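Side-chain contacts in synaptotagmin-4 (Rattus norvegicus, PDB 1W15), which takes part in the mobility and synaptic capture of neuronal dense core vesicles through its interaction with KIF1A, and is seen here as its C2B domain: residues E93-I98 with K134-F139; V21-Q26 with N30-V35; H72-K75 with N79-F82; F88-P91 with E97-V100. One frame throughout, in Å; residues are numbered along the deposited sequence.

Interaction 1: residues E93-I98 with K134-F139. With CA (calcium ion), chain C.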
loop_
_atom_site.group_PDB
_atom_site.type_symbol
_atom_site.label_atom_id
_atom_site.label_comp_id
_atom_site.label_asym_id
_atom_site.label_seq_id
_atom_site.Cartn_x
_atom_site.Cartn_y
_atom_site.Cartn_z
ATOM N N GLU A 93 -1.831 26.676 0.425
ATOM C CA GLU A 93 -3.130 26.251 -0.056
ATOM C C GLU A 93 -3.105 25.455 -1.356
ATOM O O GLU A 93 -4.146 24.982 -1.817
ATOM C CB GLU A 93 -4.072 27.473 -0.171
ATOM C CG GLU A 93 -4.601 27.942 1.186
ATOM C CD GLU A 93 -4.887 26.778 2.161
ATOM O OE1 GLU A 93 -5.916 26.068 1.992
ATOM O OE2 GLU A 93 -4.064 26.573 3.107
ATOM N N SER A 94 -1.931 25.312 -1.950
ATOM C CA SER A 94 -1.787 24.508 -3.146
ATOM C C SER A 94 -0.370 23.957 -3.231
ATOM O O SER A 94 0.487 24.315 -2.406
ATOM C CB SER A 94 -2.061 25.353 -4.375
ATOM O OG SER A 94 -0.998 26.275 -4.582
ATOM N N LEU A 95 -0.142 23.127 -4.252
ATOM C CA LEU A 95 1.150 22.520 -4.539
ATOM C C LEU A 95 2.015 23.311 -5.553
ATOM O O LEU A 95 3.058 22.818 -6.027
ATOM C CB LEU A 95 0.881 21.140 -5.091
ATOM C CG LEU A 95 0.972 19.904 -4.188
ATOM C CD1 LEU A 95 0.905 20.094 -2.634
ATOM C CD2 LEU A 95 0.162 18.773 -4.713
ATOM N N GLU A 96 1.547 24.504 -5.915
ATOM C CA GLU A 96 2.209 25.317 -6.940
ATOM C C GLU A 96 3.724 25.495 -6.718
ATOM O O GLU A 96 4.499 25.333 -7.673
ATOM C CB GLU A 96 1.505 26.676 -7.118
ATOM C CG GLU A 96 1.974 27.774 -6.149
ATOM C CD GLU A 96 1.417 29.168 -6.438
ATOM O OE1 GLU A 96 0.195 29.292 -6.710
ATOM O OE2 GLU A 96 2.190 30.158 -6.354
ATOM N N GLU A 97 4.128 25.808 -5.477
ATOM C CA GLU A 97 5.557 26.008 -5.122
ATOM C C GLU A 97 6.167 24.862 -4.332
ATOM O O GLU A 97 7.266 24.985 -3.759
ATOM C CB GLU A 97 5.724 27.318 -4.344
ATOM C CG GLU A 97 5.516 28.531 -5.240
ATOM C CD GLU A 97 5.612 29.848 -4.493
ATOM O OE1 GLU A 97 6.747 30.362 -4.308
ATOM O OE2 GLU A 97 4.550 30.379 -4.099
ATOM N N ILE A 98 5.478 23.736 -4.306
ATOM C CA ILE A 98 5.972 22.587 -3.557
ATOM C C ILE A 98 6.703 21.659 -4.516
ATOM O O ILE A 98 6.236 21.434 -5.628
ATOM C CB ILE A 98 4.753 21.872 -2.894
ATOM C CG1 ILE A 98 4.095 22.792 -1.864
ATOM C CG2 ILE A 98 5.133 20.508 -2.286
ATOM C CD1 ILE A 98 4.936 23.106 -0.628
ATOM N N LYS A 134 1.851 17.122 -12.349
ATOM C CA LYS A 134 0.627 17.687 -12.962
ATOM C C LYS A 134 -0.631 16.837 -12.647
ATOM O O LYS A 134 -1.730 17.361 -12.355
ATOM C CB LYS A 134 0.818 17.869 -14.465
ATOM C CG LYS A 134 -0.480 18.350 -15.137
ATOM C CD LYS A 134 -0.303 19.006 -16.476
ATOM C CE LYS A 134 -1.661 19.062 -17.226
ATOM N NZ LYS A 134 -2.777 19.885 -16.541
ATOM N N GLU A 135 -0.450 15.519 -12.718
ATOM C CA GLU A 135 -1.546 14.573 -12.550
ATOM C C GLU A 135 -2.020 14.615 -11.083
ATOM O O GLU A 135 -3.236 14.671 -10.823
ATOM C CB GLU A 135 -1.117 13.164 -12.996
ATOM C CG GLU A 135 -2.288 12.246 -13.333
ATOM C CD GLU A 135 -1.858 10.880 -13.880
ATOM O OE1 GLU A 135 -0.727 10.766 -14.395
ATOM O OE2 GLU A 135 -2.669 9.922 -13.801
ATOM N N ILE A 136 -1.044 14.641 -10.155
ATOM C CA ILE A 136 -1.209 14.828 -8.686
ATOM C C ILE A 136 -2.050 16.095 -8.303
ATOM O O ILE A 136 -2.971 16.047 -7.381
ATOM C CB ILE A 136 0.214 14.896 -8.002
ATOM C CG1 ILE A 136 0.877 13.500 -7.946
ATOM C CG2 ILE A 136 0.161 15.525 -6.617
ATOM C CD1 ILE A 136 2.420 13.567 -7.925
ATOM N N CYS A 137 -1.759 17.193 -9.012
ATOM C CA CYS A 137 -2.486 18.444 -8.860
ATOM C C CYS A 137 -3.824 18.416 -9.581
ATOM O O CYS A 137 -4.803 19.013 -9.122
ATOM C CB CYS A 137 -1.644 19.593 -9.376
ATOM S SG CYS A 137 -0.123 19.809 -8.436
ATOM N N ASP A 138 -3.884 17.731 -10.714
ATOM C CA ASP A 138 -5.158 17.635 -11.467
ATOM C C ASP A 138 -6.177 16.689 -10.804
ATOM O O ASP A 138 -7.386 16.856 -11.011
ATOM C CB ASP A 138 -4.946 17.216 -12.932
ATOM C CG ASP A 138 -4.327 18.322 -13.789
ATOM O OD1 ASP A 138 -4.256 19.509 -13.368
ATOM O OD2 ASP A 138 -3.832 18.057 -14.889
ATOM N N PHE A 139 -5.688 15.688 -10.038
ATOM C CA PHE A 139 -6.537 14.686 -9.426
ATOM C C PHE A 139 -6.351 14.586 -7.913
ATOM O O PHE A 139 -5.841 13.529 -7.410
ATOM C CB PHE A 139 -6.299 13.324 -10.072
ATOM C CG PHE A 139 -6.721 13.239 -11.537
ATOM C CD1 PHE A 139 -5.843 13.576 -12.559
ATOM C CD2 PHE A 139 -8.001 12.811 -11.872
ATOM C CE1 PHE A 139 -6.219 13.471 -13.924
ATOM C CE2 PHE A 139 -8.400 12.743 -13.228
ATOM C CZ PHE A 139 -7.509 13.050 -14.241
HETATM CA CA CA C . -6.552 24.682 -2.433
HETATM O O HOH W 1 -5.980 25.013 -4.404
HETATM O O HOH W 2 -5.882 23.094 -0.880
#
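L95 meets I136 and C137 through two parts of its side chain, and this small patch is the whole of the tight contact. Its CB lies 3.7 Å from C137 SG, while the branch CD2 reaches onward to I136 CG2 at 3.8 Å, a touch that holds for one of two conformers of I136 and is the less certain. The sulfur rests against both carbons, with L95 CD2 3.9 Å from C137 SG. C137 can offer that sulfur because SG stands beside the backbone N and opposite the carbonyl carbon (chi1 -63°). L95 and I136 run roughly at right angles, and in that conformer the leucine meets the isoleucine with one methyl. In this C2B domain helix 128-138 is inserted between strands 114-121 and 144-149, and L95, at the start of a type I turn that leads into strand 98-106, is where the preceding loop meets its C-terminal turn. Y25 of strand 18-26 packs on both L95 and I136, closing the buried side. C137, partly exposed, marks the looser solvent side, and beyond it K134 NZ and D138 OD2 form a salt bridge of 2.7 Å along the helix, using the syn lone pair of the carboxylate. Toward the start of the loop, E93 O binds a calcium ion at 2.5 Å, and two waters fill further positions around the metal.

Interaction 2: residues V21-Q26 with N30-V35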
loop_
_atom_site.group_PDB
_atom_site.type_symbol
_atom_site.label_atom_id
_atom_site.label_comp_id
_atom_site.label_asym_id
_atom_site.label_seq_id
_atom_site.Cartn_x
_atom_site.Cartn_y
_atom_site.Cartn_z
ATOM N N VAL A 21 7.129 5.322 -7.396
ATOM C CA VAL A 21 6.643 6.136 -6.271
ATOM C C VAL A 21 5.157 6.417 -6.498
ATOM O O VAL A 21 4.703 6.364 -7.647
ATOM C CB VAL A 21 7.412 7.467 -6.058
ATOM C CG1 VAL A 21 8.898 7.200 -5.636
ATOM C CG2 VAL A 21 7.301 8.412 -7.295
ATOM N N SER A 22 4.404 6.583 -5.413
ATOM C CA SER A 22 2.976 6.917 -5.553
ATOM C C SER A 22 2.715 8.132 -4.688
ATOM O O SER A 22 3.273 8.221 -3.570
ATOM C CB SER A 22 2.099 5.728 -5.082
ATOM O OG SER A 22 0.731 6.007 -5.261
ATOM N N LEU A 23 1.910 9.089 -5.173
ATOM C CA LEU A 23 1.640 10.291 -4.387
ATOM C C LEU A 23 0.148 10.571 -4.440
ATOM O O LEU A 23 -0.501 10.161 -5.418
ATOM C CB LEU A 23 2.409 11.506 -4.937
ATOM C CG LEU A 23 3.954 11.582 -4.666
ATOM C CD1 LEU A 23 4.690 10.794 -5.679
ATOM C CD2 LEU A 23 4.427 13.051 -4.674
ATOM N N CYS A 24 -0.377 11.202 -3.386
ATOM C CA CYS A 24 -1.804 11.578 -3.297
ATOM C C CYS A 24 -1.882 12.927 -2.589
ATOM O O CYS A 24 -1.373 13.071 -1.462
ATOM C CB CYS A 24 -2.595 10.548 -2.474
ATOM S SG CYS A 24 -4.308 10.990 -2.320
ATOM N N TYR A 25 -2.509 13.923 -3.234
ATOM C CA TYR A 25 -2.655 15.250 -2.640
ATOM C C TYR A 25 -4.074 15.361 -2.040
ATOM O O TYR A 25 -5.080 15.305 -2.747
ATOM C CB TYR A 25 -2.460 16.345 -3.695
ATOM C CG TYR A 25 -2.677 17.775 -3.214
ATOM C CD1 TYR A 25 -2.208 18.192 -1.966
ATOM C CD2 TYR A 25 -3.331 18.731 -4.033
ATOM C CE1 TYR A 25 -2.387 19.516 -1.513
ATOM C CE2 TYR A 25 -3.499 20.067 -3.593
ATOM C CZ TYR A 25 -3.031 20.437 -2.334
ATOM O OH TYR A 25 -3.187 21.721 -1.854
ATOM N N GLN A 26 -4.107 15.446 -0.718
ATOM C CA GLN A 26 -5.340 15.603 0.061
ATOM C C GLN A 26 -5.626 17.139 0.060
ATOM O O GLN A 26 -5.341 17.824 1.047
ATOM C CB GLN A 26 -5.180 14.897 1.488
ATOM C CG GLN A 26 -4.447 13.537 1.560
ATOM C CD GLN A 26 -4.843 12.549 2.673
ATOM O OE1 GLN A 26 -4.299 11.442 2.721
ATOM N NE2 GLN A 26 -5.756 12.731 3.619
ATOM N N ASN A 30 -4.547 19.854 3.083
ATOM C CA ASN A 30 -3.148 20.258 2.945
ATOM C C ASN A 30 -2.181 19.195 3.464
ATOM O O ASN A 30 -1.310 19.499 4.284
ATOM C CB ASN A 30 -2.941 21.555 3.724
ATOM C CG ASN A 30 -4.055 22.526 3.483
ATOM O OD1 ASN A 30 -4.344 22.912 2.316
ATOM N ND2 ASN A 30 -4.720 22.917 4.570
ATOM N N THR A 31 -2.369 17.948 3.052
ATOM C CA THR A 31 -1.334 16.924 3.310
ATOM C C THR A 31 -1.039 16.280 1.992
ATOM O O THR A 31 -1.862 16.323 1.064
ATOM C CB THR A 31 -1.708 15.814 4.335
ATOM O OG1 THR A 31 -3.008 15.345 4.057
ATOM C CG2 THR A 31 -1.736 16.309 5.823
ATOM N N LEU A 32 0.155 15.698 1.883
ATOM C CA LEU A 32 0.529 15.026 0.657
ATOM C C LEU A 32 1.077 13.711 1.147
ATOM O O LEU A 32 1.979 13.693 2.008
ATOM C CB LEU A 32 1.652 15.804 -0.037
ATOM C CG LEU A 32 2.296 15.186 -1.280
ATOM C CD1 LEU A 32 1.336 15.139 -2.533
ATOM C CD2 LEU A 32 3.586 15.993 -1.592
ATOM N N THR A 33 0.568 12.608 0.619
ATOM C CA THR A 33 1.113 11.323 1.038
ATOM C C THR A 33 2.012 10.806 -0.066
ATOM O O THR A 33 1.684 10.898 -1.256
ATOM C CB THR A 33 -0.011 10.344 1.430
ATOM O OG1 THR A 33 -0.608 9.792 0.260
ATOM C CG2 THR A 33 -1.159 11.150 2.088
ATOM N N VAL A 34 3.175 10.297 0.323
ATOM C CA VAL A 34 4.175 9.879 -0.650
ATOM C C VAL A 34 4.570 8.453 -0.256
ATOM O O VAL A 34 4.972 8.215 0.901
ATOM C CB VAL A 34 5.441 10.803 -0.578
ATOM C CG1 VAL A 34 6.555 10.280 -1.481
ATOM C CG2 VAL A 34 5.117 12.325 -0.935
ATOM N N VAL A 35 4.501 7.541 -1.205
ATOM C CA VAL A 35 4.900 6.160 -0.948
ATOM C C VAL A 35 6.127 5.878 -1.804
ATOM O O VAL A 35 6.111 5.978 -3.035
ATOM C CB VAL A 35 3.790 5.113 -1.299
ATOM C CG1 VAL A 35 4.218 3.682 -0.831
ATOM C CG2 VAL A 35 2.438 5.544 -0.672
HETATM O O HOH W 3 -2.354 22.298 0.376
#
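Strands 21-26 and 31-35 run antiparallel, their axes 4.7 Å apart and inclined at 170°, with S22-V35, C24-T33 and Q26-T31 as hydrogen-bonded pairs. At the open end of the hairpin both bonds of the S22-V35 pair form, V35 N reaching S22 O at 2.8 Å; at the turn, N30 and T31 both face Q26 in a G1 beta bulge. L23 and V34 form a non-hydrogen-bonded pair whose side chains run alongside each other in the same direction, L23 CD2 touching V34 CG2 at 3.9 Å. On the same face L32 CD1 reaches Y25 CB at 4.1 Å. The Y25 ring turns an edge, near its plane, to T31 O, 3.6 Å from CD1; its hydroxyl lies next to water 3, which donates to N30 OD1 at 2.8 Å, although the water's distance to Y25 OH is doubtfully short. On the other face Q26, extended beyond CG, crosses T31 at a slant: Q26 CB and CG each lie 3.4 Å from T31 OG1. A glycine in place of Q26 would probably uncover the side of T31 and open a gap against I144 of the third subunit. The two faces differ in chemistry: L23, Y25, L32 and V34 present carbon to helix 128-138 and the opposing sheet, whereas the face of S22, C24, Q26, T31 and T33 takes in polar partners, S22 OG bonding to Q143. The backbone bonds hold the pairing whatever the side chains, which leaves each face to suit its own surroundings.

Interaction 3: residues H72-K75 with N79-F82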
loop_
_atom_site.group_PDB
_atom_site.type_symbol
_atom_site.label_atom_id
_atom_site.label_comp_id
_atom_site.label_asym_id
_atom_site.label_seq_id
_atom_site.Cartn_x
_atom_site.Cartn_y
_atom_site.Cartn_z
ATOM N N HIS A 72 14.006 2.667 5.392
ATOM C CA HIS A 72 14.968 1.670 5.869
ATOM C C HIS A 72 15.852 1.265 4.726
ATOM O O HIS A 72 15.553 1.531 3.547
ATOM C CB HIS A 72 14.236 0.435 6.384
ATOM C CG HIS A 72 13.430 0.703 7.612
ATOM N ND1 HIS A 72 13.929 0.505 8.887
ATOM C CD2 HIS A 72 12.184 1.219 7.768
ATOM C CE1 HIS A 72 13.003 0.835 9.774
ATOM N NE2 HIS A 72 11.936 1.273 9.121
ATOM N N VAL A 73 16.969 0.650 5.068
ATOM C CA VAL A 73 17.841 0.243 3.972
ATOM C C VAL A 73 17.646 -1.237 3.632
ATOM O O VAL A 73 17.488 -2.084 4.497
ATOM C CB VAL A 73 19.311 0.523 4.303
ATOM C CG1 VAL A 73 19.455 0.996 5.743
ATOM C CG2 VAL A 73 20.165 -0.714 4.084
ATOM N N LYS A 74 17.686 -1.507 2.324
ATOM C CA LYS A 74 17.682 -2.884 1.829
ATOM C C LYS A 74 19.131 -3.289 1.506
ATOM O O LYS A 74 19.857 -2.529 0.876
ATOM C CB LYS A 74 16.732 -2.971 0.645
ATOM C CG LYS A 74 15.288 -2.599 1.048
ATOM C CD LYS A 74 14.828 -3.529 2.196
ATOM C CE LYS A 74 13.335 -3.411 2.579
ATOM N NZ LYS A 74 13.090 -2.357 3.610
ATOM N N LYS A 75 19.585 -4.445 1.986
ATOM C CA LYS A 75 21.019 -4.818 1.857
ATOM C C LYS A 75 21.398 -5.525 0.533
ATOM O O LYS A 75 20.689 -6.441 0.077
ATOM C CB LYS A 75 21.462 -5.679 3.048
ATOM C CG LYS A 75 21.609 -4.901 4.362
ATOM C CD LYS A 75 21.834 -5.901 5.531
ATOM C CE LYS A 75 22.778 -5.347 6.607
ATOM N NZ LYS A 75 23.067 -6.383 7.652
ATOM N N ASN A 79 17.743 -4.260 -6.847
ATOM C CA ASN A 79 16.255 -4.146 -6.777
ATOM C C ASN A 79 15.710 -4.397 -5.340
ATOM O O ASN A 79 15.993 -5.431 -4.698
ATOM C CB ASN A 79 15.524 -5.038 -7.822
ATOM C CG ASN A 79 16.432 -5.454 -8.999
ATOM O OD1 ASN A 79 16.319 -4.958 -10.158
ATOM N ND2 ASN A 79 17.373 -6.366 -8.690
ATOM N N ALA A 80 14.878 -3.478 -4.877
ATOM C CA ALA A 80 14.582 -3.333 -3.461
ATOM C C ALA A 80 13.138 -2.921 -3.348
ATOM O O ALA A 80 12.740 -1.982 -4.041
ATOM C CB ALA A 80 15.481 -2.225 -2.879
ATOM N N VAL A 81 12.350 -3.630 -2.536
ATOM C CA VAL A 81 10.984 -3.240 -2.226
ATOM C C VAL A 81 11.045 -2.456 -0.908
ATOM O O VAL A 81 11.538 -2.977 0.113
ATOM C CB VAL A 81 10.079 -4.471 -2.106
ATOM C CG1 VAL A 81 8.641 -4.070 -1.824
ATOM C CG2 VAL A 81 10.134 -5.298 -3.405
ATOM N N PHE A 82 10.634 -1.186 -0.932
ATOM C CA PHE A 82 10.665 -0.363 0.285
ATOM C C PHE A 82 9.280 -0.313 0.929
ATOM O O PHE A 82 9.181 -0.477 2.135
ATOM C CB PHE A 82 11.131 1.061 -0.015
ATOM C CG PHE A 82 12.529 1.117 -0.523
ATOM C CD1 PHE A 82 13.606 0.944 0.344
ATOM C CD2 PHE A 82 12.773 1.318 -1.885
ATOM C CE1 PHE A 82 14.923 0.984 -0.143
ATOM C CE2 PHE A 82 14.111 1.342 -2.381
ATOM C CZ PHE A 82 15.168 1.162 -1.514
HETATM O O HOH W 4 11.340 -0.456 4.011
#
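The side chains of K74 and F82 pass alongside, heading opposite ways, and around them the contact divides into apolar, polar and water-mediated parts. The apolar part belongs to the root of the lysine: K74 CB meets A80 CB at 3.8 Å, and K74 CG approaches F82 CE1 at 3.8 Å on an oblique line to the ring. The segment 72-75 lies in the loop between strands 64-70 and 80-89 of the C2 sandwich. K74 bonds through its backbone with P53, while K75 packs on D52, a calcium ligand. Among the polar approaches, H72 O sits at the edge of the F82 ring, 3.8 Å from CE1. A bend at chi2 (-57°) lays the lysine chain along the start of strand 80-89, with K74 CE only 3.1 Å from V81 O, a close carbon-to-carbonyl approach. Water carries the charged end: a second bend, at chi4 (-88°), turns NZ toward water 4, which accepts from K74 NZ at 2.6 Å and donates to F82 O at 2.9 Å, linking loop to strand. A serine here lacks the chain beyond the first carbon, which would probably leave F82 without its aliphatic neighbour and the water on F82 O without an ammonium partner. H72 also packs on V81 of the third subunit.

Interaction 4: residues F88-P91 with E97-V100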
loop_
_atom_site.group_PDB
_atom_site.type_symbol
_atom_site.label_atom_id
_atom_site.label_comp_id
_atom_site.label_asym_id
_atom_site.label_seq_id
_atom_site.Cartn_x
_atom_site.Cartn_y
_atom_site.Cartn_z
ATOM N N PHE A 88 3.194 14.186 4.470
ATOM C CA PHE A 88 3.759 15.554 4.583
ATOM C C PHE A 88 2.670 16.559 4.815
ATOM O O PHE A 88 1.652 16.516 4.157
ATOM C CB PHE A 88 4.479 15.959 3.312
ATOM C CG PHE A 88 5.771 15.259 3.106
ATOM C CD1 PHE A 88 6.896 15.595 3.872
ATOM C CD2 PHE A 88 5.896 14.291 2.111
ATOM C CE1 PHE A 88 8.137 14.976 3.656
ATOM C CE2 PHE A 88 7.131 13.639 1.898
ATOM C CZ PHE A 88 8.261 13.995 2.684
ATOM N N ASP A 89 2.889 17.458 5.756
ATOM C CA ASP A 89 2.059 18.691 5.886
ATOM C C ASP A 89 2.423 19.726 4.816
ATOM O O ASP A 89 3.602 19.967 4.562
ATOM C CB ASP A 89 2.314 19.318 7.259
ATOM C CG ASP A 89 1.766 18.473 8.396
ATOM O OD1 ASP A 89 0.675 17.883 8.249
ATOM O OD2 ASP A 89 2.356 18.343 9.487
ATOM N N ILE A 90 1.438 20.327 4.169
ATOM C CA ILE A 90 1.693 21.307 3.139
ATOM C C ILE A 90 1.268 22.619 3.780
ATOM O O ILE A 90 0.116 22.765 4.183
ATOM C CB ILE A 90 0.867 20.999 1.830
ATOM C CG1 ILE A 90 1.223 19.621 1.264
ATOM C CG2 ILE A 90 1.034 22.113 0.782
ATOM C CD1 ILE A 90 2.731 19.428 0.872
ATOM N N PRO A 91 2.210 23.546 3.948
ATOM C CA PRO A 91 1.920 24.792 4.683
ATOM C C PRO A 91 1.258 25.862 3.834
ATOM O O PRO A 91 1.211 27.004 4.249
ATOM C CB PRO A 91 3.312 25.261 5.126
ATOM C CG PRO A 91 4.231 24.793 4.011
ATOM C CD PRO A 91 3.617 23.480 3.495
ATOM N N GLU A 97 4.128 25.808 -5.477
ATOM C CA GLU A 97 5.557 26.008 -5.122
ATOM C C GLU A 97 6.167 24.862 -4.332
ATOM O O GLU A 97 7.266 24.985 -3.759
ATOM C CB GLU A 97 5.724 27.318 -4.344
ATOM C CG GLU A 97 5.516 28.531 -5.240
ATOM C CD GLU A 97 5.612 29.848 -4.493
ATOM O OE1 GLU A 97 6.747 30.362 -4.308
ATOM O OE2 GLU A 97 4.550 30.379 -4.099
ATOM N N ILE A 98 5.478 23.736 -4.306
ATOM C CA ILE A 98 5.972 22.587 -3.557
ATOM C C ILE A 98 6.703 21.659 -4.516
ATOM O O ILE A 98 6.236 21.434 -5.628
ATOM C CB ILE A 98 4.753 21.872 -2.894
ATOM C CG1 ILE A 98 4.095 22.792 -1.864
ATOM C CG2 ILE A 98 5.133 20.508 -2.286
ATOM C CD1 ILE A 98 4.936 23.106 -0.628
ATOM N N SER A 99 7.828 21.090 -4.094
ATOM C CA SER A 99 8.432 20.048 -4.888
ATOM C C SER A 99 8.942 18.957 -3.945
ATOM O O SER A 99 9.120 19.221 -2.762
ATOM C CB SER A 99 9.544 20.622 -5.740
ATOM O OG SER A 99 10.546 21.158 -4.913
ATOM N N VAL A 100 9.167 17.756 -4.483
ATOM C CA VAL A 100 9.581 16.589 -3.685
ATOM C C VAL A 100 10.839 16.025 -4.365
ATOM O O VAL A 100 10.865 15.888 -5.591
ATOM C CB VAL A 100 8.496 15.486 -3.630
ATOM C CG1 VAL A 100 8.935 14.280 -2.742
ATOM C CG2 VAL A 100 7.127 16.061 -3.111
#
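I90 and I98 meet obliquely, each offering two carbons to the other. The shorter branch of I90 faces the longer branch of I98, with I90 CG2 4.1 Å from I98 CG1; the exchange is then reversed, I90 CD1 lying 4.1 Å from I98 CG2. Both isoleucines have nearly the same torsions, with CG2 opposite the backbone N and CG1 beside it (chi1 -60° in I90, -65° in I98), so one side-chain shape is matched against a copy of itself. They get there differently: the I98 CB points at the other segment, whereas the I90 bond does not, and the approach is made by CG2 and CD1 of I90, the ends of its two branches. P91 adds a looser touch from its ring, P91 CD being 4.3 Å from I98 CD1. The distances are those of ordinary van der Waals packing between branched carbons. This contact joins the two sheets of the C2 sandwich near one end: I90 follows directly on strand 80-89, which borders 31-40, whose L32 packs on both I90 and V100, while strand 98-106 borders 53-61, whose L59 touches I98 and F88.

How the interactions relate
Interactions 1, 2 and 4 cluster at one end of the sandwich, with centres 9 to 10 Å apart. L95 connects them, its CD2 lying 3.4 Å from Y25 CG and its CD1 3.9 Å from I90 CG1; interactions 1 and 4 also share E97 and I98. Probable backbone hydrogen bonds tie interaction 2 to interaction 4, including L32 O to F88 N at 2.8 Å. The calcium ion on E93 O lies about 5 Å from the Y25 side chain. Interaction 3 stands apart, its centre 29 Å from that of interaction 1, beside the loop holding the calcium ligand D52; strand 80-89 connects it with interaction 4, whose nearest atoms are about 13 Å away.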